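Glycosaminoglycan xylosylkinase (Hydra vulgaris, PDB 5XOM) probably transfers phosphate to the xylose of the proteoglycan linker region, as expected of a secretory-pathway Fam20 sugar kinase. Local coordinates at residues H225-T230 with V316-L321; D307-L312 with L368-D373. One frame throughout, in Å; residues are numbered along the deposited sequence.

Contact 1: H225-T230 with V316-L321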
loop_
_atom_site.group_PDB
_atom_site.type_symbol
_atom_site.label_atom_id
_atom_site.label_comp_id
_atom_site.label_asym_id
_atom_site.label_seq_id
_atom_site.Cartn_x
_atom_site.Cartn_y
_atom_site.Cartn_z
ATOM N N HIS A 225 26.392 -5.967 20.621
ATOM C CA HIS A 225 25.209 -6.598 21.199
ATOM C C HIS A 225 25.517 -7.046 22.625
ATOM O O HIS A 225 26.502 -7.759 22.843
ATOM C CB HIS A 225 24.784 -7.801 20.364
ATOM C CG HIS A 225 23.352 -8.198 20.552
ATOM N ND1 HIS A 225 22.855 -8.639 21.758
ATOM C CD2 HIS A 225 22.321 -8.258 19.675
ATOM C CE1 HIS A 225 21.574 -8.928 21.626
ATOM N NE2 HIS A 225 21.225 -8.710 20.370
ATOM N N PRO A 226 24.723 -6.630 23.620
ATOM C CA PRO A 226 24.982 -7.067 25.003
ATOM C C PRO A 226 25.042 -8.581 25.158
ATOM O O PRO A 226 25.660 -9.082 26.101
ATOM C CB PRO A 226 23.806 -6.470 25.785
ATOM C CG PRO A 226 23.416 -5.261 25.002
ATOM C CD PRO A 226 23.644 -5.629 23.551
ATOM N N TRP A 227 24.407 -9.321 24.246
ATOM C CA TRP A 227 24.387 -10.777 24.312
ATOM C C TRP A 227 25.303 -11.424 23.279
ATOM O O TRP A 227 25.125 -12.600 22.947
ATOM C CB TRP A 227 22.954 -11.288 24.162
ATOM C CG TRP A 227 22.157 -11.142 25.426
ATOM C CD1 TRP A 227 22.023 -12.072 26.415
ATOM C CD2 TRP A 227 21.395 -10.000 25.842
ATOM N NE1 TRP A 227 21.224 -11.581 27.421
ATOM C CE2 TRP A 227 20.825 -10.313 27.094
ATOM C CE3 TRP A 227 21.136 -8.747 25.278
ATOM C CZ2 TRP A 227 20.012 -9.419 27.790
ATOM C CZ3 TRP A 227 20.327 -7.861 25.970
ATOM C CH2 TRP A 227 19.775 -8.200 27.213
ATOM N N ARG A 228 26.292 -10.685 22.779
ATOM C CA ARG A 228 27.233 -11.238 21.817
ATOM C C ARG A 228 28.047 -12.373 22.433
ATOM O O ARG A 228 28.211 -12.474 23.653
ATOM C CB ARG A 228 28.170 -10.147 21.297
ATOM C CG ARG A 228 29.107 -9.553 22.342
ATOM C CD ARG A 228 29.763 -8.293 21.797
ATOM N NE ARG A 228 30.703 -7.689 22.738
ATOM C CZ ARG A 228 30.351 -6.881 23.735
ATOM N NH1 ARG A 228 29.074 -6.581 23.935
ATOM N NH2 ARG A 228 31.278 -6.374 24.540
ATOM N N ARG A 229 28.561 -13.234 21.563
ATOM C CA ARG A 229 29.374 -14.363 21.972
ATOM C C ARG A 229 30.834 -13.944 22.104
ATOM O O ARG A 229 31.233 -12.842 21.718
ATOM C CB ARG A 229 29.230 -15.513 20.975
ATOM C CG ARG A 229 27.806 -15.980 20.858
ATOM C CD ARG A 229 27.551 -16.845 19.640
ATOM N NE ARG A 229 26.120 -17.107 19.551
ATOM C CZ ARG A 229 25.499 -18.061 20.235
ATOM N NH1 ARG A 229 26.188 -18.850 21.046
ATOM N NH2 ARG A 229 24.190 -18.224 20.109
ATOM N N THR A 230 31.637 -14.846 22.665
ATOM C CA THR A 230 33.037 -14.535 22.924
ATOM C C THR A 230 33.916 -14.766 21.703
ATOM O O THR A 230 34.958 -14.115 21.565
ATOM C CB THR A 230 33.551 -15.378 24.087
ATOM O OG1 THR A 230 33.290 -16.759 23.810
ATOM C CG2 THR A 230 32.844 -14.988 25.371
ATOM N N VAL A 316 14.727 -14.776 27.150
ATOM C CA VAL A 316 14.673 -15.707 28.276
ATOM C C VAL A 316 15.147 -15.039 29.563
ATOM O O VAL A 316 14.585 -15.267 30.640
ATOM C CB VAL A 316 15.493 -16.972 27.957
ATOM C CG1 VAL A 316 15.631 -17.850 29.187
ATOM C CG2 VAL A 316 14.834 -17.753 26.822
ATOM N N GLN A 317 16.186 -14.206 29.476
ATOM C CA GLN A 317 16.723 -13.587 30.682
ATOM C C GLN A 317 15.948 -12.333 31.077
ATOM O O GLN A 317 15.788 -12.059 32.270
ATOM C CB GLN A 317 18.212 -13.284 30.500
ATOM C CG GLN A 317 19.077 -14.547 30.446
ATOM C CD GLN A 317 20.556 -14.254 30.304
ATOM O OE1 GLN A 317 20.954 -13.164 29.898
ATOM N NE2 GLN A 317 21.391 -15.225 30.658
ATOM N N CYS A 318 15.454 -11.564 30.102
ATOM C CA CYS A 318 14.752 -10.322 30.414
ATOM C C CYS A 318 13.272 -10.528 30.717
ATOM O O CYS A 318 12.705 -9.779 31.522
ATOM C CB CYS A 318 14.888 -9.324 29.253
ATOM S SG CYS A 318 16.577 -8.716 28.948
ATOM N N CYS A 319 12.643 -11.533 30.106
ATOM C CA CYS A 319 11.205 -11.768 30.238
ATOM C C CYS A 319 10.415 -10.476 30.056
ATOM O O CYS A 319 9.609 -10.077 30.899
ATOM C CB CYS A 319 10.874 -12.449 31.565
ATOM S SG CYS A 319 11.215 -14.231 31.528
ATOM N N ARG A 320 10.716 -9.780 28.966
ATOM C CA ARG A 320 9.904 -8.678 28.485
ATOM C C ARG A 320 9.635 -8.917 27.008
ATOM O O ARG A 320 10.496 -9.434 26.285
ATOM C CB ARG A 320 10.603 -7.335 28.713
ATOM C CG ARG A 320 10.972 -7.099 30.184
ATOM C CD ARG A 320 11.950 -5.946 30.356
ATOM N NE ARG A 320 11.427 -4.696 29.821
ATOM C CZ ARG A 320 10.644 -3.868 30.507
ATOM N NH1 ARG A 320 10.308 -4.157 31.759
ATOM N NH2 ARG A 320 10.202 -2.750 29.943
ATOM N N LEU A 321 8.439 -8.561 26.560
ATOM C CA LEU A 321 8.061 -8.817 25.180
ATOM C C LEU A 321 7.090 -7.742 24.745
ATOM O O LEU A 321 6.099 -7.482 25.434
ATOM C CB LEU A 321 7.431 -10.205 25.008
ATOM C CG LEU A 321 6.952 -10.566 23.593
ATOM C CD1 LEU A 321 8.080 -10.462 22.567
ATOM C CD2 LEU A 321 6.335 -11.956 23.566
#

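Contact 2: D307-L312 with L368-D373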
loop_
_atom_site.group_PDB
_atom_site.type_symbol
_atom_site.label_atom_id
_atom_site.label_comp_id
_atom_site.label_asym_id
_atom_site.label_seq_id
_atom_site.Cartn_x
_atom_site.Cartn_y
_atom_site.Cartn_z
ATOM N N ASP A 307 18.419 -26.306 17.010
ATOM C CA ASP A 307 17.839 -25.044 17.463
ATOM C C ASP A 307 18.723 -24.508 18.577
ATOM O O ASP A 307 18.788 -25.105 19.662
ATOM C CB ASP A 307 16.400 -25.247 17.924
ATOM C CG ASP A 307 15.598 -26.143 16.972
ATOM O OD1 ASP A 307 14.826 -27.009 17.442
ATOM O OD2 ASP A 307 15.751 -25.988 15.740
ATOM N N GLU A 308 19.398 -23.378 18.324
ATOM C CA GLU A 308 20.337 -22.822 19.313
ATOM C C GLU A 308 19.552 -21.858 20.194
ATOM O O GLU A 308 19.400 -20.667 19.890
ATOM C CB GLU A 308 21.527 -22.145 18.636
ATOM C CG GLU A 308 22.379 -23.065 17.761
ATOM C CD GLU A 308 23.493 -23.750 18.541
ATOM O OE1 GLU A 308 24.290 -24.469 17.926
ATOM O OE2 GLU A 308 23.596 -23.547 19.755
ATOM N N LYS A 309 19.061 -22.378 21.319
ATOM C CA LYS A 309 18.228 -21.589 22.225
ATOM C C LYS A 309 18.985 -20.429 22.852
ATOM O O LYS A 309 18.352 -19.479 23.309
ATOM C CB LYS A 309 17.635 -22.494 23.299
ATOM C CG LYS A 309 16.549 -23.428 22.784
ATOM C CD LYS A 309 15.996 -24.293 23.902
ATOM C CE LYS A 309 14.912 -25.225 23.391
ATOM N NZ LYS A 309 14.402 -26.162 24.441
ATOM N N SER A 310 20.321 -20.482 22.881
ATOM C CA SER A 310 21.082 -19.350 23.402
ATOM C C SER A 310 20.805 -18.062 22.633
ATOM O O SER A 310 21.006 -16.973 23.181
ATOM C CB SER A 310 22.581 -19.656 23.373
ATOM O OG SER A 310 23.033 -19.876 22.043
ATOM N N ILE A 311 20.365 -18.160 21.374
ATOM C CA ILE A 311 20.022 -16.955 20.618
ATOM C C ILE A 311 18.883 -16.201 21.291
ATOM O O ILE A 311 18.834 -14.963 21.254
ATOM C CB ILE A 311 19.672 -17.328 19.164
ATOM C CG1 ILE A 311 20.841 -18.082 18.512
ATOM C CG2 ILE A 311 19.304 -16.083 18.370
ATOM C CD1 ILE A 311 20.539 -18.597 17.083
ATOM N N LEU A 312 17.970 -16.924 21.947
ATOM C CA LEU A 312 16.818 -16.323 22.608
ATOM C C LEU A 312 17.153 -15.725 23.969
ATOM O O LEU A 312 16.232 -15.309 24.674
ATOM C CB LEU A 312 15.709 -17.366 22.792
ATOM C CG LEU A 312 14.785 -17.701 21.629
ATOM C CD1 LEU A 312 13.866 -18.829 22.059
ATOM C CD2 LEU A 312 13.989 -16.478 21.163
ATOM N N LEU A 368 9.119 -21.857 16.232
ATOM C CA LEU A 368 8.044 -20.976 16.671
ATOM C C LEU A 368 7.391 -21.510 17.939
ATOM O O LEU A 368 7.118 -20.745 18.873
ATOM C CB LEU A 368 7.019 -20.804 15.550
ATOM C CG LEU A 368 5.750 -20.001 15.853
ATOM C CD1 LEU A 368 6.095 -18.623 16.392
ATOM C CD2 LEU A 368 4.888 -19.882 14.607
ATOM N N LEU A 369 7.178 -22.828 18.015
ATOM C CA LEU A 369 6.651 -23.414 19.244
ATOM C C LEU A 369 7.630 -23.253 20.401
ATOM O O LEU A 369 7.216 -23.050 21.548
ATOM C CB LEU A 369 6.308 -24.888 19.045
ATOM C CG LEU A 369 5.153 -25.185 18.093
ATOM C CD1 LEU A 369 4.897 -26.681 18.037
ATOM C CD2 LEU A 369 3.899 -24.428 18.518
ATOM N N LEU A 370 8.930 -23.387 20.130
ATOM C CA LEU A 370 9.913 -23.182 21.186
ATOM C C LEU A 370 9.904 -21.738 21.682
ATOM O O LEU A 370 10.172 -21.490 22.864
ATOM C CB LEU A 370 11.306 -23.578 20.695
ATOM C CG LEU A 370 11.505 -25.035 20.257
ATOM C CD1 LEU A 370 12.877 -25.224 19.618
ATOM C CD2 LEU A 370 11.308 -25.993 21.444
ATOM N N VAL A 371 9.602 -20.776 20.803
ATOM C CA VAL A 371 9.454 -19.387 21.233
ATOM C C VAL A 371 8.250 -19.245 22.153
ATOM O O VAL A 371 8.330 -18.623 23.219
ATOM C CB VAL A 371 9.329 -18.463 20.009
ATOM C CG1 VAL A 371 8.865 -17.074 20.428
ATOM C CG2 VAL A 371 10.646 -18.370 19.284
ATOM N N GLN A 372 7.121 -19.833 21.755
ATOM C CA GLN A 372 5.921 -19.797 22.583
ATOM C C GLN A 372 6.190 -20.386 23.965
ATOM O O GLN A 372 5.745 -19.836 24.979
ATOM C CB GLN A 372 4.788 -20.532 21.872
ATOM C CG GLN A 372 3.471 -20.573 22.631
ATOM C CD GLN A 372 2.361 -21.217 21.814
ATOM O OE1 GLN A 372 1.269 -20.661 21.667
ATOM N NE2 GLN A 372 2.632 -22.407 21.291
ATOM N N ASP A 373 6.928 -21.498 24.024
ATOM C CA ASP A 373 7.268 -22.101 25.308
ATOM C C ASP A 373 8.079 -21.139 26.171
ATOM O O ASP A 373 7.828 -21.005 27.376
ATOM C CB ASP A 373 8.037 -23.407 25.093
ATOM C CG ASP A 373 7.190 -24.487 24.443
ATOM O OD1 ASP A 373 5.950 -24.327 24.386
ATOM O OD2 ASP A 373 7.769 -25.498 23.988
#

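Contact 1: H225-T230 with V316-L321
The indole of Trp227 has Gln317 OE1 at its pyrrole edge, close to the ring plane, while Cys318 SG approaches the six-membered ring obliquely. Trp238 and Tyr244 also pack against this indole, the latter edge-to-face. The contact combines an indole N-H hydrogen bond with a cysteine sulfur-aromatic contact, and it joins a type I beta turn, His225 to Arg228, to the end of helix 313-318 in the kinase-like Fam20 domain. Trp227 NE1 donates to Gln317 OE1 at 3.0 Å, almost straight at 166°. The donor stands above the amide carbonyl plane, and the amide is turned 55° from the indole. Gln317 reaches this position with its chain extended beyond CG (chi2 -178°); its NE2 is bound to Trp238 O, so both ends of the amide are held and its flip is probably fixed. Cys318 SG comes to 3.7 Å from Trp227 CH2 and lies 4.7 Å from the centroid of the six-membered ring. That sulfur is in a disulfide with Cys245, which ties the helix end to helix 244-248. With an alanine at Trp227, Gln317 OE1 would probably lose its indole donor and a gap would open beside the Cys318 sulfur. Within the turn, Arg228 N and Arg228 NH1 grip His225 O from opposite faces of its carbonyl plane, NH1 at 3.0 Å. The imidazole of His225 turns its edge to a backbone amide of the same turn: His225 ND1 accepts from Trp227 N, 3.0 Å away and in the ring plane.

Contact 2: D307-L312 with L368-D373
Leu370 meets both Asp307 and Lys309, its two methyl branches going to different partners. CD1 faces the carboxylate, 3.4 Å from Asp307 OD1, and also touches CB and CG of the same side chain, the two groups crossing at about a right angle. CD2 lies 4.2 Å from Lys309 CE, so the methyl packs against the aliphatic part of an extended lysine that runs across it. Leu370 leaves helix 358-382 toward the loop, and with CG placed beside the backbone N (chi1 -61°) its two methyls reach Asp307 and Lys309. The carboxylate of Asp307 has charged partners on the same helix, one turn earlier: OD2 forms a salt bridge with Arg367 NE and OD1 with Arg366 NE. Here the long helix 358-382, near the end of the kinase-like domain, packs on a short 3-10 segment, residues 309-312, that leads directly into helix 313-318, with Leu312 at the N-cap position. Val371 follows, and its CG2 is 4.3 Å from Leu312 CD1, a loose methyl-to-methyl touch in the buried part of the contact; Phe271 of helix 259-273 packs on both residues. At Asp373, OD2 is 6.7 Å from Lys309 NZ, a separation at which the opposite charges probably attract only weakly.

Overall arrangement
The centres of contacts 1 and 2 lie about 13 Å apart, on the same side of the chain's centre. Their segments alternate along the sequence: 225-230, 307-312, 316-321, then 368-373. Segment 307-312 runs into helix 313-318, whose end carries the second half of contact 1. Helix 259-273 packs against both contacts: Leu260 and Ile264 touch the first, Phe271 the second, and Ile268 touches Leu321 of one and Leu312 of the other. They also touch directly, by a probable hydrogen bond of 2.8 Å between Arg229 NH2 and Ser310 OG. The disulfide Cys319-Cys378 links the chain just after helix 313-318 to helix 358-382, so distant parts of the Fam20 kinase domain are joined covalently as well.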